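Local coordinates for protein phosphopantothenoylcysteine decarboxylase (PDB 6EOA) that binds flavin mononucleotide and probably acts as a phosphopantothenoylcysteine decarboxylase in coenzyme A biosynthesis, at residues A[132-137]-A[158-163]. Sequence-based numbering, arbitrary orientation.
Sequences DLVVIA and SLLRAL. With FMN (flavin mononucleotide), chain B.
I136 and L160 meet end to end at the closest approach of this contact, the CD1 methyl of I136 lying 3.7 Å from CD1 of L160 and 3.9 Å from its CD2. The isoleucine can span the gap because its outer chain is extended (chi2 175°), carrying CD1 well beyond the strand backbone. The CB bond of L160 points neither at the strand nor away from it, and the forked end makes the touch: two methyls let it reach both strand residues, CD2 also resting on CG1 of V134 at 4.0 Å. V134, short and branched at CB, suits a spot where one residue must serve two neighbours. Its first torsion (chi1 176°) sets CG1 beside the carbonyl carbon to meet L160, while CG2 turns to L163, 3.8 Å from that residue's CD1.

The strand 133-139 is a central member of the parallel sheet in this Rossmann-like flavoprotein fold, and helix 155-162 packs on one face of it in the connection to the neighbouring strand 169-173. V134 and I136 point to that helix; L133 and V135 point away from it.

V134, I136 and L160 form the buried, close-packed group. L163, long enough to span from the chain after the helix to V134, is partly exposed and also leans on V169 and R128. Turned from the strand, R161 hydrogen-bonds through NE to G150 O and through NH1 to T185 OG1 of the second subunit. S158 OG, hydrogen-bonded to C152 O, lies 3.3 Å from O3' of the flavin mononucleotide, itself hydrogen-bonded to C152 O.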
loop_
_atom_site.group_PDB
_atom_site.type_symbol
_atom_site.label_atom_id
_atom_site.label_comp_id
_atom_site.label_asym_id
_atom_site.label_seq_id
_atom_site.Cartn_x
_atom_site.Cartn_y
_atom_site.Cartn_z
ATOM N N ASP A 132 13.725 -3.606 -23.367
ATOM C CA ASP A 132 14.808 -4.583 -23.432
ATOM C C ASP A 132 15.505 -4.635 -22.081
ATOM O O ASP A 132 16.169 -5.612 -21.741
ATOM C CB ASP A 132 15.810 -4.224 -24.532
ATOM C CG ASP A 132 15.205 -4.295 -25.916
ATOM O OD1 ASP A 132 14.374 -5.197 -26.154
ATOM O OD2 ASP A 132 15.557 -3.448 -26.763
ATOM N N LEU A 133 15.344 -3.559 -21.319
ATOM C CA LEU A 133 15.955 -3.431 -20.006
ATOM C C LEU A 133 15.099 -2.523 -19.134
ATOM O O LEU A 133 14.545 -1.533 -19.612
ATOM C CB LEU A 133 17.380 -2.879 -20.123
ATOM C CG LEU A 133 18.128 -2.531 -18.831
ATOM C CD1 LEU A 133 18.369 -3.771 -17.980
ATOM C CD2 LEU A 133 19.444 -1.822 -19.138
ATOM N N VAL A 134 14.972 -2.874 -17.860
ATOM C CA VAL A 134 14.284 -2.017 -16.904
ATOM C C VAL A 134 15.267 -1.560 -15.835
ATOM O O VAL A 134 15.909 -2.381 -15.182
ATOM C CB VAL A 134 13.090 -2.729 -16.244
ATOM C CG1 VAL A 134 12.459 -1.836 -15.186
ATOM C CG2 VAL A 134 12.059 -3.117 -17.293
ATOM N N VAL A 135 15.390 -0.247 -15.672
ATOM C CA VAL A 135 16.296 0.317 -14.677
ATOM C C VAL A 135 15.523 1.130 -13.640
ATOM O O VAL A 135 14.843 2.098 -13.974
ATOM C CB VAL A 135 17.372 1.208 -15.331
ATOM C CG1 VAL A 135 18.400 1.651 -14.301
ATOM C CG2 VAL A 135 18.057 0.461 -16.475
ATOM N N ILE A 136 15.629 0.724 -12.380
ATOM C CA ILE A 136 14.985 1.449 -11.297
ATOM C C ILE A 136 15.993 2.374 -10.627
ATOM O O ILE A 136 16.783 1.944 -9.789
ATOM C CB ILE A 136 14.389 0.495 -10.258
ATOM C CG1 ILE A 136 13.608 -0.623 -10.949
ATOM C CG2 ILE A 136 13.494 1.260 -9.306
ATOM C CD1 ILE A 136 13.081 -1.668 -9.992
ATOM N N ALA A 137 15.963 3.645 -11.011
ATOM C CA ALA A 137 16.942 4.614 -10.534
ATOM C C ALA A 137 16.308 5.993 -10.384
ATOM O O ALA A 137 16.031 6.665 -11.376
ATOM C CB ALA A 137 18.132 4.676 -11.481
ATOM N N SER A 158 3.179 -2.601 -11.413
ATOM C CA SER A 158 2.464 -3.472 -12.340
ATOM C C SER A 158 3.384 -3.886 -13.486
ATOM O O SER A 158 3.360 -5.036 -13.931
ATOM C CB SER A 158 1.210 -2.785 -12.888
ATOM O OG SER A 158 0.162 -2.809 -11.936
ATOM N N LEU A 159 4.197 -2.944 -13.954
ATOM C CA LEU A 159 5.161 -3.220 -15.016
ATOM C C LEU A 159 6.177 -4.274 -14.585
ATOM O O LEU A 159 6.413 -5.248 -15.301
ATOM C CB LEU A 159 5.884 -1.937 -15.434
ATOM C CG LEU A 159 7.103 -2.122 -16.344
ATOM C CD1 LEU A 159 6.734 -2.894 -17.605
ATOM C CD2 LEU A 159 7.725 -0.778 -16.697
ATOM N N LEU A 160 6.773 -4.073 -13.414
ATOM C CA LEU A 160 7.762 -5.012 -12.888
ATOM C C LEU A 160 7.161 -6.395 -12.651
ATOM O O LEU A 160 7.786 -7.410 -12.954
ATOM C CB LEU A 160 8.369 -4.470 -11.592
ATOM C CG LEU A 160 9.373 -3.329 -11.772
ATOM C CD1 LEU A 160 9.536 -2.538 -10.486
ATOM C CD2 LEU A 160 10.711 -3.872 -12.238
ATOM N N ARG A 161 5.941 -6.426 -12.120
ATOM C CA ARG A 161 5.259 -7.683 -11.830
ATOM C C ARG A 161 4.914 -8.439 -13.110
ATOM O O ARG A 161 4.863 -9.666 -13.117
ATOM C CB ARG A 161 3.987 -7.424 -11.021
ATOM C CG ARG A 161 3.336 -8.675 -10.443
ATOM C CD ARG A 161 4.171 -9.267 -9.310
ATOM N NE ARG A 161 3.341 -9.678 -8.176
ATOM C CZ ARG A 161 2.631 -10.799 -8.141
ATOM N NH1 ARG A 161 2.647 -11.623 -9.179
ATOM N NH2 ARG A 161 1.903 -11.095 -7.072
ATOM N N ALA A 162 4.687 -7.700 -14.192
ATOM C CA ALA A 162 4.245 -8.296 -15.449
ATOM C C ALA A 162 5.400 -8.722 -16.350
ATOM O O ALA A 162 5.179 -9.392 -17.355
ATOM C CB ALA A 162 3.341 -7.330 -16.199
ATOM N N LEU A 163 6.623 -8.338 -15.994
ATOM C CA LEU A 163 7.788 -8.643 -16.826
ATOM C C LEU A 163 7.969 -10.135 -17.087
ATOM O O LEU A 163 7.550 -10.973 -16.292
ATOM C CB LEU A 163 9.064 -8.099 -16.185
ATOM C CG LEU A 163 9.322 -6.600 -16.275
ATOM C CD1 LEU A 163 10.676 -6.291 -15.683
ATOM C CD2 LEU A 163 9.243 -6.122 -17.714
HETATM N N1 FMN B . -4.034 -6.887 -12.569
HETATM C C2 FMN B . -4.301 -8.237 -12.445
HETATM O O2 FMN B . -3.822 -8.869 -11.502
HETATM N N3 FMN B . -5.097 -8.872 -13.384
HETATM C C4 FMN B . -5.629 -8.165 -14.446
HETATM O O4 FMN B . -6.337 -8.740 -15.272
HETATM C C4A FMN B . -5.363 -6.802 -14.571
HETATM N N5 FMN B . -5.888 -6.078 -15.626
HETATM C C5A FMN B . -5.623 -4.726 -15.739
HETATM C C6 FMN B . -6.154 -3.993 -16.797
HETATM C C7 FMN B . -5.888 -2.632 -16.912
HETATM C C7M FMN B . -6.460 -1.845 -18.058
HETATM C C8 FMN B . -5.088 -2.003 -15.961
HETATM C C8M FMN B . -4.784 -0.537 -16.064
HETATM C C9 FMN B . -4.559 -2.734 -14.906
HETATM C C9A FMN B . -4.823 -4.094 -14.791
HETATM N N10 FMN B . -4.298 -4.818 -13.736
HETATM C C10 FMN B . -4.562 -6.168 -13.624
HETATM C "C1'" FMN B . -3.434 -4.142 -12.713
HETATM C "C2'" FMN B . -4.272 -3.748 -11.501
HETATM O "O2'" FMN B . -5.489 -3.149 -11.902
HETATM C "C3'" FMN B . -3.494 -2.789 -10.612
HETATM O "O3'" FMN B . -2.419 -3.501 -10.042
HETATM C "C4'" FMN B . -4.392 -2.223 -9.517
HETATM O "O4'" FMN B . -3.769 -1.123 -8.892
HETATM C "C5'" FMN B . -4.699 -3.300 -8.485
HETATM O "O5'" FMN B . -5.711 -2.845 -7.618
HETATM P P FMN B . -6.577 -3.906 -6.761
HETATM O O1P FMN B . -5.723 -4.422 -5.625
HETATM O O2P FMN B . -7.029 -5.074 -7.610
HETATM O O3P FMN B . -7.785 -3.189 -6.221
#